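Local coordinates for cysteine desulfurase (Elizabethkingia anophelis NUHP1, PDB 5VPR), which probably removes sulfur from L-cysteine to leave L-alanine, with covalently bound pyridoxal 5'-phosphate as cofactor, at residues Y110-T113 with D114-K117; G208-A211 with A212-E216; I217-T221 with M222-F226; A388-A391 with V392-F396. All blocks are in the same frame, centred on the assembly; numbering follows the deposited sequence.

Contact 1: Y110-T113 with D114-K117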
ATOM      1  N   TYR A 110      13.992  11.206  -9.213  1.00 63.26           N
ATOM      2  CA  TYR A 110      15.347  11.697  -9.439  1.00 68.46           C
ATOM      3  C   TYR A 110      15.912  11.173 -10.753  1.00 65.45           C
ATOM      4  O   TYR A 110      16.568  11.919 -11.488  1.00 65.52           O
ATOM      5  CB  TYR A 110      16.261  11.309  -8.273  1.00 72.96           C
ATOM      6  CG  TYR A 110      16.191  12.232  -7.073  1.00 78.10           C
ATOM      7  CD1 TYR A 110      15.823  11.751  -5.818  1.00 85.60           C
ATOM      8  CD2 TYR A 110      16.504  13.581  -7.190  1.00 83.66           C
ATOM      9  CE1 TYR A 110      15.766  12.592  -4.713  1.00 86.05           C
ATOM     10  CE2 TYR A 110      16.449  14.430  -6.092  1.00 88.95           C
ATOM     11  CZ  TYR A 110      16.078  13.931  -4.857  1.00 88.01           C
ATOM     12  OH  TYR A 110      16.022  14.773  -3.768  1.00 84.91           O
ATOM     13  N   ALA A 111      15.667   9.899 -11.073  1.00 60.43           N
ATOM     14  CA  ALA A 111      16.212   9.344 -12.307  1.00 59.11           C
ATOM     15  C   ALA A 111      15.538   9.918 -13.557  1.00 60.60           C
ATOM     16  O   ALA A 111      16.146   9.900 -14.631  1.00 64.40           O
ATOM     17  CB  ALA A 111      16.106   7.816 -12.283  1.00 53.49           C
ATOM     18  N   MET A 112      14.309  10.440 -13.450  1.00 61.83           N
ATOM     19  CA  MET A 112      13.663  11.051 -14.612  1.00 61.07           C
ATOM     20  C   MET A 112      14.273  12.396 -14.981  1.00 68.06           C
ATOM     21  O   MET A 112      14.031  12.877 -16.095  1.00 62.75           O
ATOM     22  CB  MET A 112      12.161  11.261 -14.378  1.00 47.49           C
ATOM     23  CG  MET A 112      11.319   9.997 -14.341  1.00 53.92           C
ATOM     24  SD  MET A 112      11.180   9.161 -15.928  1.00 62.86           S
ATOM     25  CE  MET A 112      10.469  10.463 -16.936  1.00 59.97           C
ATOM     26  N   THR A 113      15.038  13.011 -14.068  1.00 59.23           N
ATOM     27  CA  THR A 113      15.491  14.390 -14.252  1.00 62.64           C
ATOM     28  C   THR A 113      16.085  14.612 -15.638  1.00 63.17           C
ATOM     29  O   THR A 113      15.809  15.632 -16.284  1.00 65.35           O
ATOM     30  CB  THR A 113      16.517  14.763 -13.172  1.00 67.23           C
ATOM     31  OG1 THR A 113      15.897  14.727 -11.878  1.00 67.18           O
ATOM     32  CG2 THR A 113      17.081  16.170 -13.420  1.00 61.40           C
ATOM     33  N   ASP A 114      16.871  13.649 -16.127  1.00 69.71           N
ATOM     34  CA  ASP A 114      17.540  13.796 -17.413  1.00 81.16           C
ATOM     35  C   ASP A 114      16.602  13.628 -18.603  1.00 81.29           C
ATOM     36  O   ASP A 114      16.920  14.113 -19.692  1.00 80.28           O
ATOM     37  CB  ASP A 114      18.695  12.795 -17.525  1.00 91.44           C
ATOM     38  CG  ASP A 114      19.982  13.302 -16.880  1.00 98.52           C
ATOM     39  OD1 ASP A 114      20.026  14.485 -16.469  1.00 97.99           O
ATOM     40  OD2 ASP A 114      20.951  12.517 -16.786  1.00100.27           O
ATOM     41  N   LEU A 115      15.460  12.967 -18.430  1.00 73.95           N
ATOM     42  CA  LEU A 115      14.534  12.757 -19.536  1.00 70.02           C
ATOM     43  C   LEU A 115      13.454  13.831 -19.632  1.00 73.80           C
ATOM     44  O   LEU A 115      12.565  13.716 -20.479  1.00 75.61           O
ATOM     45  CB  LEU A 115      13.877  11.377 -19.416  1.00 66.51           C
ATOM     46  CG  LEU A 115      14.810  10.165 -19.330  1.00 68.94           C
ATOM     47  CD1 LEU A 115      14.023   8.920 -18.924  1.00 71.52           C
ATOM     48  CD2 LEU A 115      15.528   9.932 -20.637  1.00 66.19           C
ATOM     49  N   ILE A 116      13.506  14.870 -18.802  1.00 76.05           N
ATOM     50  CA  ILE A 116      12.474  15.902 -18.770  1.00 75.35           C
ATOM     51  C   ILE A 116      13.104  17.227 -19.169  1.00 73.95           C
ATOM     52  O   ILE A 116      14.047  17.686 -18.516  1.00 74.13           O
ATOM     53  CB  ILE A 116      11.823  16.017 -17.386  1.00 72.60           C
ATOM     54  CG1 ILE A 116      11.409  14.640 -16.885  1.00 73.46           C
ATOM     55  CG2 ILE A 116      10.630  16.949 -17.462  1.00 74.66           C
ATOM     56  CD1 ILE A 116      10.474  13.938 -17.809  1.00 70.44           C
ATOM     57  N   LYS A 117      12.562  17.850 -20.222  1.00 78.78           N
ATOM     58  CA  LYS A 117      13.078  19.089 -20.783  1.00 82.26           C
ATOM     59  C   LYS A 117      12.201  20.274 -20.359  1.00 88.12           C
ATOM     60  O   LYS A 117      11.262  20.137 -19.569  1.00 82.22           O
ATOM     61  CB  LYS A 117      13.185  18.969 -22.306  1.00 78.38           C
TER

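Contact 2: G208-A211 with A212-E216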
ATOM      1  N   GLY A 208       1.145   1.347  -5.655  1.00 34.82           N
ATOM      2  CA  GLY A 208       0.272   0.282  -5.191  1.00 31.76           C
ATOM      3  C   GLY A 208       0.388  -0.021  -3.704  1.00 30.27           C
ATOM      4  O   GLY A 208       0.003  -1.115  -3.259  1.00 33.30           O
ATOM      5  N   ALA A 209       0.876   0.945  -2.914  1.00 28.55           N
ATOM      6  CA  ALA A 209       1.106   0.673  -1.492  1.00 30.24           C
ATOM      7  C   ALA A 209      -0.168   0.198  -0.800  1.00 37.91           C
ATOM      8  O   ALA A 209      -0.132  -0.726   0.023  1.00 36.49           O
ATOM      9  CB  ALA A 209       1.663   1.912  -0.788  1.00 35.48           C
ATOM     10  N   GLN A 210      -1.307   0.803  -1.126  1.00 41.49           N
ATOM     11  CA  GLN A 210      -2.560   0.412  -0.497  1.00 42.53           C
ATOM     12  C   GLN A 210      -3.295  -0.652  -1.297  1.00 43.14           C
ATOM     13  O   GLN A 210      -4.362  -1.105  -0.881  1.00 45.84           O
ATOM     14  CB  GLN A 210      -3.448   1.646  -0.289  1.00 43.63           C
ATOM     15  CG  GLN A 210      -4.503   1.483   0.797  1.00 70.26           C
ATOM     16  CD  GLN A 210      -3.903   1.090   2.142  1.00 73.49           C
ATOM     17  OE1 GLN A 210      -4.199   0.015   2.679  1.00 67.77           O
ATOM     18  NE2 GLN A 210      -3.049   1.962   2.690  1.00 72.84           N
ATOM     19  N   ALA A 211      -2.751  -1.058  -2.439  1.00 39.67           N
ATOM     20  CA  ALA A 211      -3.354  -2.101  -3.248  1.00 41.80           C
ATOM     21  C   ALA A 211      -2.756  -3.472  -2.975  1.00 40.06           C
ATOM     22  O   ALA A 211      -3.500  -4.447  -2.857  1.00 38.13           O
ATOM     23  CB  ALA A 211      -3.218  -1.767  -4.749  1.00 34.97           C
ATOM     24  N   ALA A 212      -1.428  -3.561  -2.869  1.00 36.06           N
ATOM     25  CA  ALA A 212      -0.772  -4.858  -2.723  1.00 36.05           C
ATOM     26  C   ALA A 212      -1.227  -5.679  -1.516  1.00 42.59           C
ATOM     27  O   ALA A 212      -1.179  -6.918  -1.615  1.00 38.32           O
ATOM     28  CB  ALA A 212       0.755  -4.659  -2.677  1.00 40.78           C
ATOM     29  N   PRO A 213      -1.634  -5.098  -0.372  1.00 34.79           N
ATOM     30  CA  PRO A 213      -2.128  -5.941   0.732  1.00 38.09           C
ATOM     31  C   PRO A 213      -3.506  -6.521   0.488  1.00 34.18           C
ATOM     32  O   PRO A 213      -3.922  -7.391   1.256  1.00 40.08           O
ATOM     33  CB  PRO A 213      -2.162  -4.983   1.944  1.00 41.23           C
ATOM     34  CG  PRO A 213      -1.340  -3.818   1.553  1.00 46.81           C
ATOM     35  CD  PRO A 213      -1.484  -3.698   0.056  1.00 38.59           C
ATOM     36  N   HIS A 214      -4.232  -6.078  -0.538  1.00 35.66           N
ATOM     37  CA  HIS A 214      -5.671  -6.325  -0.588  1.00 37.64           C
ATOM     38  C   HIS A 214      -6.169  -7.100  -1.796  1.00 47.76           C
ATOM     39  O   HIS A 214      -7.182  -7.791  -1.678  1.00 47.82           O
ATOM     40  CB  HIS A 214      -6.421  -4.994  -0.504  1.00 35.88           C
ATOM     41  CG  HIS A 214      -6.236  -4.318   0.812  1.00 49.84           C
ATOM     42  ND1 HIS A 214      -6.719  -4.851   1.986  1.00 46.71           N
ATOM     43  CD2 HIS A 214      -5.560  -3.195   1.156  1.00 47.61           C
ATOM     44  CE1 HIS A 214      -6.387  -4.064   2.994  1.00 42.07           C
ATOM     45  NE2 HIS A 214      -5.683  -3.053   2.518  1.00 49.09           N
ATOM     46  N   PHE A 215      -5.517  -7.013  -2.949  1.00 42.68           N
ATOM     47  CA  PHE A 215      -5.966  -7.830  -4.071  1.00 54.07           C
ATOM     48  C   PHE A 215      -4.806  -8.102  -5.007  1.00 47.60           C
ATOM     49  O   PHE A 215      -3.763  -7.446  -4.953  1.00 39.40           O
ATOM     50  CB  PHE A 215      -7.131  -7.189  -4.835  1.00 59.41           C
ATOM     51  CG  PHE A 215      -6.980  -5.721  -5.066  1.00 52.11           C
ATOM     52  CD1 PHE A 215      -7.652  -4.814  -4.261  1.00 50.23           C
ATOM     53  CD2 PHE A 215      -6.193  -5.246  -6.101  1.00 55.12           C
ATOM     54  CE1 PHE A 215      -7.534  -3.458  -4.468  1.00 50.39           C
ATOM     55  CE2 PHE A 215      -6.063  -3.883  -6.323  1.00 55.61           C
ATOM     56  CZ  PHE A 215      -6.740  -2.986  -5.506  1.00 55.63           C
ATOM     57  N   GLU A 216      -5.006  -9.094  -5.864  1.00 49.09           N
ATOM     58  CA  GLU A 216      -3.915  -9.612  -6.677  1.00 49.90           C
ATOM     59  C   GLU A 216      -3.417  -8.563  -7.661  1.00 45.80           C
ATOM     60  O   GLU A 216      -4.202  -7.807  -8.234  1.00 41.19           O
ATOM     61  CB  GLU A 216      -4.358 -10.867  -7.427  1.00 59.47           C
ATOM     62  CG  GLU A 216      -3.305 -11.390  -8.404  1.00 74.51           C
ATOM     63  CD  GLU A 216      -3.574 -12.806  -8.887  1.00 79.00           C
ATOM     64  OE1 GLU A 216      -4.202 -13.578  -8.126  1.00 76.91           O
ATOM     65  OE2 GLU A 216      -3.144 -13.139 -10.018  1.00 74.13           O
TER

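Contact 3: I217-T221 with M222-F226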
ATOM      1  N   ILE A 217      -2.099  -8.523  -7.851  1.00 40.91           N
ATOM      2  CA  ILE A 217      -1.441  -7.607  -8.773  1.00 43.18           C
ATOM      3  C   ILE A 217      -0.834  -8.422  -9.909  1.00 42.94           C
ATOM      4  O   ILE A 217      -0.155  -9.425  -9.664  1.00 46.26           O
ATOM      5  CB  ILE A 217      -0.351  -6.787  -8.050  1.00 44.41           C
ATOM      6  CG1 ILE A 217      -0.943  -5.981  -6.890  1.00 45.19           C
ATOM      7  CG2 ILE A 217       0.429  -5.921  -9.045  1.00 37.06           C
ATOM      8  CD1 ILE A 217      -2.025  -5.019  -7.293  1.00 52.22           C
ATOM      9  N   ASP A 218      -1.062  -7.984 -11.149  1.00 41.87           N
ATOM     10  CA  ASP A 218      -0.431  -8.563 -12.340  1.00 38.99           C
ATOM     11  C   ASP A 218       0.076  -7.390 -13.170  1.00 42.28           C
ATOM     12  O   ASP A 218      -0.681  -6.804 -13.957  1.00 43.48           O
ATOM     13  CB  ASP A 218      -1.414  -9.434 -13.141  1.00 42.99           C
ATOM     14  CG  ASP A 218      -0.753 -10.172 -14.317  1.00 50.41           C
ATOM     15  OD1 ASP A 218       0.301  -9.733 -14.831  1.00 48.83           O
ATOM     16  OD2 ASP A 218      -1.304 -11.215 -14.737  1.00 53.87           O
ATOM     17  N   VAL A 219       1.361  -7.059 -13.001  1.00 37.43           N
ATOM     18  CA  VAL A 219       1.922  -5.892 -13.662  1.00 39.71           C
ATOM     19  C   VAL A 219       2.021  -6.098 -15.169  1.00 39.03           C
ATOM     20  O   VAL A 219       2.088  -5.110 -15.913  1.00 40.19           O
ATOM     21  CB  VAL A 219       3.309  -5.528 -13.088  1.00 37.57           C
ATOM     22  CG1 VAL A 219       3.216  -5.215 -11.572  1.00 34.24           C
ATOM     23  CG2 VAL A 219       4.321  -6.642 -13.378  1.00 40.77           C
ATOM     24  N   GLN A 220       2.028  -7.353 -15.643  1.00 40.37           N
ATOM     25  CA  GLN A 220       2.067  -7.588 -17.083  1.00 46.50           C
ATOM     26  C   GLN A 220       0.738  -7.229 -17.728  1.00 51.06           C
ATOM     27  O   GLN A 220       0.708  -6.527 -18.746  1.00 55.31           O
ATOM     28  CB  GLN A 220       2.461  -9.037 -17.394  1.00 47.24           C
ATOM     29  CG  GLN A 220       3.980  -9.261 -17.260  1.00 44.59           C
ATOM     30  CD  GLN A 220       4.450 -10.631 -17.731  1.00 54.21           C
ATOM     31  OE1 GLN A 220       4.602 -10.870 -18.930  1.00 61.25           O
ATOM     32  NE2 GLN A 220       4.708 -11.529 -16.782  1.00 56.69           N
ATOM     33  N   THR A 221      -0.379  -7.679 -17.146  1.00 48.76           N
ATOM     34  CA  THR A 221      -1.664  -7.264 -17.701  1.00 53.22           C
ATOM     35  C   THR A 221      -1.969  -5.807 -17.361  1.00 52.57           C
ATOM     36  O   THR A 221      -2.608  -5.108 -18.154  1.00 45.99           O
ATOM     37  CB  THR A 221      -2.786  -8.190 -17.220  1.00 57.53           C
ATOM     38  OG1 THR A 221      -2.789  -8.248 -15.791  1.00 51.47           O
ATOM     39  CG2 THR A 221      -2.593  -9.588 -17.774  1.00 58.75           C
ATOM     40  N   MET A 222      -1.491  -5.316 -16.217  1.00 45.50           N
ATOM     41  CA  MET A 222      -1.711  -3.913 -15.874  1.00 41.83           C
ATOM     42  C   MET A 222      -0.981  -2.974 -16.833  1.00 38.13           C
ATOM     43  O   MET A 222      -1.426  -1.843 -17.054  1.00 42.75           O
ATOM     44  CB  MET A 222      -1.253  -3.643 -14.431  1.00 43.72           C
ATOM     45  CG  MET A 222      -1.430  -2.186 -13.978  1.00 40.39           C
ATOM     46  SD  MET A 222      -0.775  -1.849 -12.317  1.00 41.96           S
ATOM     47  CE  MET A 222      -1.729  -3.022 -11.364  1.00 41.36           C
ATOM     48  N   ASP A 223       0.144  -3.410 -17.379  1.00 37.54           N
ATOM     49  CA  ASP A 223       0.938  -2.597 -18.296  1.00 41.71           C
ATOM     50  C   ASP A 223       1.384  -1.273 -17.662  1.00 41.07           C
ATOM     51  O   ASP A 223       1.534  -0.256 -18.344  1.00 43.41           O
ATOM     52  CB  ASP A 223       0.172  -2.350 -19.609  1.00 44.13           C
ATOM     53  CG  ASP A 223       1.050  -1.746 -20.669  1.00 51.70           C
ATOM     54  OD1 ASP A 223       2.225  -2.176 -20.752  1.00 49.20           O
ATOM     55  OD2 ASP A 223       0.583  -0.832 -21.381  1.00 56.13           O
ATOM     56  N   CYS A 224       1.626  -1.260 -16.349  1.00 39.52           N
ATOM     57  CA  CYS A 224       2.309  -0.117 -15.761  1.00 34.15           C
ATOM     58  C   CYS A 224       3.784  -0.135 -16.162  1.00 40.04           C
ATOM     59  O   CYS A 224       4.350  -1.186 -16.486  1.00 44.47           O
ATOM     60  CB  CYS A 224       2.188  -0.150 -14.235  1.00 39.22           C
ATOM     61  SG  CYS A 224       2.775  -1.736 -13.578  1.00 40.95           S
ATOM     62  N   ASP A 225       4.409   1.042 -16.168  1.00 36.42           N
ATOM     63  CA  ASP A 225       5.860   1.084 -16.340  1.00 40.12           C
ATOM     64  C   ASP A 225       6.600   0.909 -15.018  1.00 43.83           C
ATOM     65  O   ASP A 225       7.705   0.349 -15.001  1.00 45.31           O
ATOM     66  CB  ASP A 225       6.282   2.402 -16.976  1.00 37.55           C
ATOM     67  CG  ASP A 225       5.804   2.526 -18.411  1.00 40.28           C
ATOM     68  OD1 ASP A 225       6.059   1.591 -19.191  1.00 41.86           O
ATOM     69  OD2 ASP A 225       5.165   3.540 -18.738  1.00 42.83           O
ATOM     70  N   PHE A 226       6.008   1.390 -13.926  1.00 36.44           N
ATOM     71  CA  PHE A 226       6.529   1.229 -12.573  1.00 37.57           C
ATOM     72  C   PHE A 226       5.385   0.844 -11.650  1.00 40.59           C
ATOM     73  O   PHE A 226       4.248   1.281 -11.840  1.00 36.77           O
ATOM     74  CB  PHE A 226       7.146   2.512 -12.009  1.00 34.56           C
ATOM     75  CG  PHE A 226       8.178   3.124 -12.870  1.00 36.90           C
ATOM     76  CD1 PHE A 226       7.847   4.152 -13.739  1.00 36.96           C
ATOM     77  CD2 PHE A 226       9.492   2.695 -12.807  1.00 41.66           C
ATOM     78  CE1 PHE A 226       8.805   4.736 -14.537  1.00 37.41           C
ATOM     79  CE2 PHE A 226      10.456   3.276 -13.610  1.00 43.85           C
ATOM     80  CZ  PHE A 226      10.115   4.293 -14.473  1.00 42.97           C
TER
HETATM   81  O   HOH W   1       4.336  -3.804 -16.729  1.00 39.21           O

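Contact 4: A388-A391 with V392-F396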
ATOM      1  N   ALA A 388     -11.663   3.562   9.859  1.00 38.78           N
ATOM      2  CA  ALA A 388     -11.455   2.170  10.241  1.00 38.58           C
ATOM      3  C   ALA A 388     -10.991   1.411   9.007  1.00 41.05           C
ATOM      4  O   ALA A 388     -11.565   1.576   7.929  1.00 46.51           O
ATOM      5  CB  ALA A 388     -12.735   1.551  10.802  1.00 39.68           C
ATOM      6  N   SER A 389      -9.949   0.596   9.158  1.00 41.48           N
ATOM      7  CA  SER A 389      -9.375  -0.109   8.020  1.00 41.90           C
ATOM      8  C   SER A 389      -9.057  -1.540   8.422  1.00 44.48           C
ATOM      9  O   SER A 389      -8.589  -1.797   9.538  1.00 39.44           O
ATOM     10  CB  SER A 389      -8.109   0.607   7.474  1.00 37.54           C
ATOM     11  OG  SER A 389      -7.171   0.913   8.506  1.00 34.66           O
ATOM     12  N   PHE A 390      -9.295  -2.464   7.494  1.00 42.36           N
ATOM     13  CA  PHE A 390      -9.313  -3.889   7.779  1.00 39.58           C
ATOM     14  C   PHE A 390      -8.120  -4.610   7.166  1.00 45.57           C
ATOM     15  O   PHE A 390      -7.581  -4.208   6.125  1.00 47.58           O
ATOM     16  CB  PHE A 390     -10.621  -4.504   7.275  1.00 47.52           C
ATOM     17  CG  PHE A 390     -11.837  -3.836   7.839  1.00 51.75           C
ATOM     18  CD1 PHE A 390     -12.159  -3.986   9.179  1.00 53.72           C
ATOM     19  CD2 PHE A 390     -12.637  -3.033   7.048  1.00 51.61           C
ATOM     20  CE1 PHE A 390     -13.268  -3.364   9.721  1.00 56.31           C
ATOM     21  CE2 PHE A 390     -13.757  -2.413   7.585  1.00 58.17           C
ATOM     22  CZ  PHE A 390     -14.067  -2.577   8.925  1.00 60.67           C
ATOM     23  N   ALA A 391      -7.703  -5.675   7.851  1.00 41.92           N
ATOM     24  CA  ALA A 391      -6.732  -6.643   7.361  1.00 42.30           C
ATOM     25  C   ALA A 391      -7.348  -8.030   7.510  1.00 41.55           C
ATOM     26  O   ALA A 391      -8.491  -8.176   7.958  1.00 45.74           O
ATOM     27  CB  ALA A 391      -5.389  -6.529   8.101  1.00 37.30           C
ATOM     28  N   VAL A 392      -6.579  -9.059   7.152  1.00 40.84           N
ATOM     29  CA  VAL A 392      -7.150 -10.399   7.020  1.00 37.91           C
ATOM     30  C   VAL A 392      -7.571 -10.974   8.366  1.00 45.81           C
ATOM     31  O   VAL A 392      -8.462 -11.827   8.425  1.00 46.81           O
ATOM     32  CB  VAL A 392      -6.145 -11.320   6.305  1.00 44.44           C
ATOM     33  CG1 VAL A 392      -4.923 -11.580   7.198  1.00 38.88           C
ATOM     34  CG2 VAL A 392      -6.818 -12.619   5.888  1.00 44.82           C
ATOM     35  N   TYR A 393      -6.962 -10.527   9.465  1.00 41.08           N
ATOM     36  CA  TYR A 393      -7.230 -11.112  10.771  1.00 39.77           C
ATOM     37  C   TYR A 393      -8.417 -10.471  11.486  1.00 45.48           C
ATOM     38  O   TYR A 393      -8.793 -10.938  12.566  1.00 51.23           O
ATOM     39  CB  TYR A 393      -5.978 -11.014  11.659  1.00 38.53           C
ATOM     40  CG  TYR A 393      -5.229  -9.709  11.512  1.00 37.82           C
ATOM     41  CD1 TYR A 393      -3.945  -9.680  10.970  1.00 33.85           C
ATOM     42  CD2 TYR A 393      -5.808  -8.502  11.899  1.00 39.57           C
ATOM     43  CE1 TYR A 393      -3.248  -8.483  10.822  1.00 39.58           C
ATOM     44  CE2 TYR A 393      -5.120  -7.295  11.758  1.00 37.28           C
ATOM     45  CZ  TYR A 393      -3.841  -7.296  11.211  1.00 40.61           C
ATOM     46  OH  TYR A 393      -3.154  -6.107  11.046  1.00 34.30           O
ATOM     47  N   ASN A 394      -9.012  -9.423  10.921  1.00 39.69           N
ATOM     48  CA  ASN A 394     -10.135  -8.775  11.583  1.00 45.61           C
ATOM     49  C   ASN A 394     -11.409  -9.608  11.426  1.00 50.95           C
ATOM     50  O   ASN A 394     -11.548 -10.410  10.495  1.00 46.88           O
ATOM     51  CB  ASN A 394     -10.325  -7.364  11.038  1.00 38.83           C
ATOM     52  CG  ASN A 394      -9.174  -6.450  11.402  1.00 42.45           C
ATOM     53  OD1 ASN A 394      -8.618  -5.750  10.549  1.00 40.76           O
ATOM     54  ND2 ASN A 394      -8.805  -6.453  12.681  1.00 38.59           N
ATOM     55  N   THR A 395     -12.343  -9.421  12.364  1.00 49.26           N
ATOM     56  CA  THR A 395     -13.523 -10.264  12.465  1.00 50.63           C
ATOM     57  C   THR A 395     -14.806  -9.434  12.477  1.00 55.98           C
ATOM     58  O   THR A 395     -14.806  -8.241  12.786  1.00 54.38           O
ATOM     59  CB  THR A 395     -13.491 -11.129  13.738  1.00 58.21           C
ATOM     60  OG1 THR A 395     -13.669 -10.284  14.879  1.00 57.54           O
ATOM     61  CG2 THR A 395     -12.173 -11.869  13.865  1.00 54.58           C
ATOM     62  N   PHE A 396     -15.918 -10.096  12.156  1.00 50.34           N
ATOM     63  CA  PHE A 396     -17.213  -9.440  12.303  1.00 59.41           C
ATOM     64  C   PHE A 396     -17.485  -9.085  13.765  1.00 58.09           C
ATOM     65  O   PHE A 396     -18.071  -8.036  14.057  1.00 61.20           O
ATOM     66  CB  PHE A 396     -18.318 -10.330  11.733  1.00 61.12           C
ATOM     67  CG  PHE A 396     -18.144 -10.631  10.274  1.00 67.40           C
ATOM     68  CD1 PHE A 396     -18.425  -9.665   9.317  1.00 68.08           C
ATOM     69  CD2 PHE A 396     -17.684 -11.871   9.856  1.00 71.89           C
ATOM     70  CE1 PHE A 396     -18.256  -9.931   7.968  1.00 67.99           C
ATOM     71  CE2 PHE A 396     -17.507 -12.145   8.505  1.00 75.91           C
ATOM     72  CZ  PHE A 396     -17.795 -11.175   7.561  1.00 71.18           C
TER

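Contact 1: Y110-T113 with D114-K117
Met112 and Ile116 meet on the inner side of the turn that follows helix 101-111, a small example of how a chain leaves a helix while keeping its apolar side chains together. Met112 is bent at both outer torsions (chi2 -69°, chi3 -58°), which curls its methyl CE back to 3.6 Å from CD1 of Ile116. Its sulfur lies farther from Leu115, with SD to CD1 at 4.1 Å, and those two side chains cross at about a right angle. Beneath them the backbone tightens into a short 3-10 turn: Leu115 N donates to Met112 O over 2.7 Å, from above the carbonyl plane. The next bond, Ile116 N to Thr113 O, is weak at 3.5 Å. Thr113 returns to the preceding turn, where OG1 and N both donate to Tyr110 O from the same face, OG1 at 2.9 Å; OG1 also bonds Arg142. The outer side is looser: exposed Asp114 comes no nearer than 3.7 Å, CB to Thr113 C. The inner side is covered by Leu139 of helix 134-142 and Leu173 of strand 171-177, which pack on Met112, and by Phe203 of strand 203-207, which reaches both Met112 and Leu115.

Contact 2: G208-A211 with A212-E216
His214 turns the edge of its ring to Gln210 where two consecutive alpha-turns follow strand 203-207, in the cofactor-binding domain of a class-V enzyme of the fold-type I pyridoxal phosphate family. The first turn closes with Ala212 N on Gly208 O at 2.9 Å, nearly straight along the C=O axis, and Gly208 O also takes Ala211 N. In the second, Ala211 O is gripped by two donors: Phe215 N comes almost head-on, while His214 N, 2.9 Å from Ala211 O, lies out of the carbonyl plane.

The histidine can be followed outward. CB lies 3.8 Å from Ala211 O, and with CG beside the backbone N (chi1 -66°) the ring is swung back toward the first turn. CD2 then comes edge-on to Gln210 O at 3.2 Å, in the plane of the ring. NE2 donates weakly to Gln210 OE1, with the amide turned 35° from the ring, whereas ND1 has its stronger partner in Glu312. Pro213 CB touches one face near the rim. The imidazole is thus held mainly through ND1, with only weak help from NE2.

Through this pairing His214 is a second-shell neighbour of the cofactor: Gln210 NE2, at the other corner of the same amide, hydrogen-bonds O3 of the pyridoxal group on modified Lys233. Phe215 takes the crowded position between its own N and carbonyl carbon (chi1 43°), which brings CZ to 3.8 Å from Ala211 CB and sets Ala211 O 4.1 Å above the centre of its ring.

Contact 3: I217-T221 with M222-F226
Asp218 O receives Met222 N and Val219 O receives Asp223 N, two successive backbone bonds that make a single helical turn, left at Asp223 through a positive phi of 58°. The first is 2.8 Å long with the donor in the carbonyl plane. The second, 3.0 Å, is more bent, its donor standing well above the plane of Val219 C=O.

Asp218 is the N-cap. Its OD1 takes Thr221 N at 3.2 Å, from far above the carboxylate plane, and Gln220 N more weakly; Asn88 ND2 also donates to OD1, so one oxygen serves three N-H groups, which probably limits the rotation of the carboxylate. At the other end of the turn Met222 extends with CG anti to its backbone N (chi1 179°) and bends only at the thioether, which carries CE to a loose 4.3 Å from Ile217 CG2. Its CB lies much closer to the backbone, 3.2 Å from Asp218 O. Cys224 turns its sulfur back over the helix, with SG 3.9 Å from Val219 CB. A water bridges Val219 O and Cys224 O, donating to both, the latter at 2.6 Å, and so ties the turn to the loop leading into strand 226-230.

Asp223, at the exit, forms salt bridges with Arg197 of helix 189-199 and Lys246. Phe227 of strand 226-230 packs against Ile217, Val219 and Met222, while Ile206 of strand 203-207 meets Cys224, so the turn, part of the connection from strand 203-207 to strand 226-230, packs against side chains of both.

Contact 4: A388-A391 with V392-F396
Ala391 and Asn394 bond to each other twice, once through the backbone and once through the asparagine amide, and the pair shows how a type I beta turn can be locked by the side chain of its last residue. Val392, the first residue of 392-396, occupies the second place of the turn; its N donates to Tyr235 OH and its side chain packs on Ile15 and Ile308.

Tyr393 follows. Its CG lies between the backbone N and the carbonyl carbon (chi1 40°), which brings the ring back across Ala391. The methyl CB of Ala391 sits over one face, toward the rim on the hydroxyl side, in a CH-pi contact 3.9 Å from the centroid and 3.6 Å from CZ. The hydroxyl itself bonds Asn36 OD1 and Gln41 N, so the ring is held at its tip as well as over its face.

Asn394 closes the turn with its N on Ala391 O at 3.3 Å, the donor well above the carbonyl plane. Its side chain comes back to the start of the turn, where OD1 accepts Ala391 N at 2.8 Å in a nearly straight bond of 168°. Phe390 CA also comes within 3.4 Å of OD1. The other amide corner, ND2, donates to Glu398 OE1 and Tyr33 O, leaving this buried group well satisfied and fixed in its flip.

Thr395 then caps helix 396-413 through OG1 and Glu398 N. The turn therefore joins strand 386-389, paired with strand 341-345, to that last helix, with helices 12-17 and 305-324 packed against it.

In the fold
Contacts 2 and 3 are consecutive in the chain, and touch where Ala211 CB meets Ile217 CD1 at 4.3 Å. Contact 4, much later in sequence, reaches contact 2 from another direction: His214 CE1 lies 3.4 Å from Phe390 O, and the centres of contacts 2 and 4 are about 15 Å apart. These two also share the loop at Ala37, whose O weakly accepts Gln210 NE2 and whose N donates to Ser389 OG. Contact 2 meets the cofactor directly, where Gln210 NE2 bonds O3 of modified Lys233. Contact 1 stands apart, about 41 Å from contact 4 between centres, though its nearest atoms come within about 5 Å of contact 3, beside Phe203.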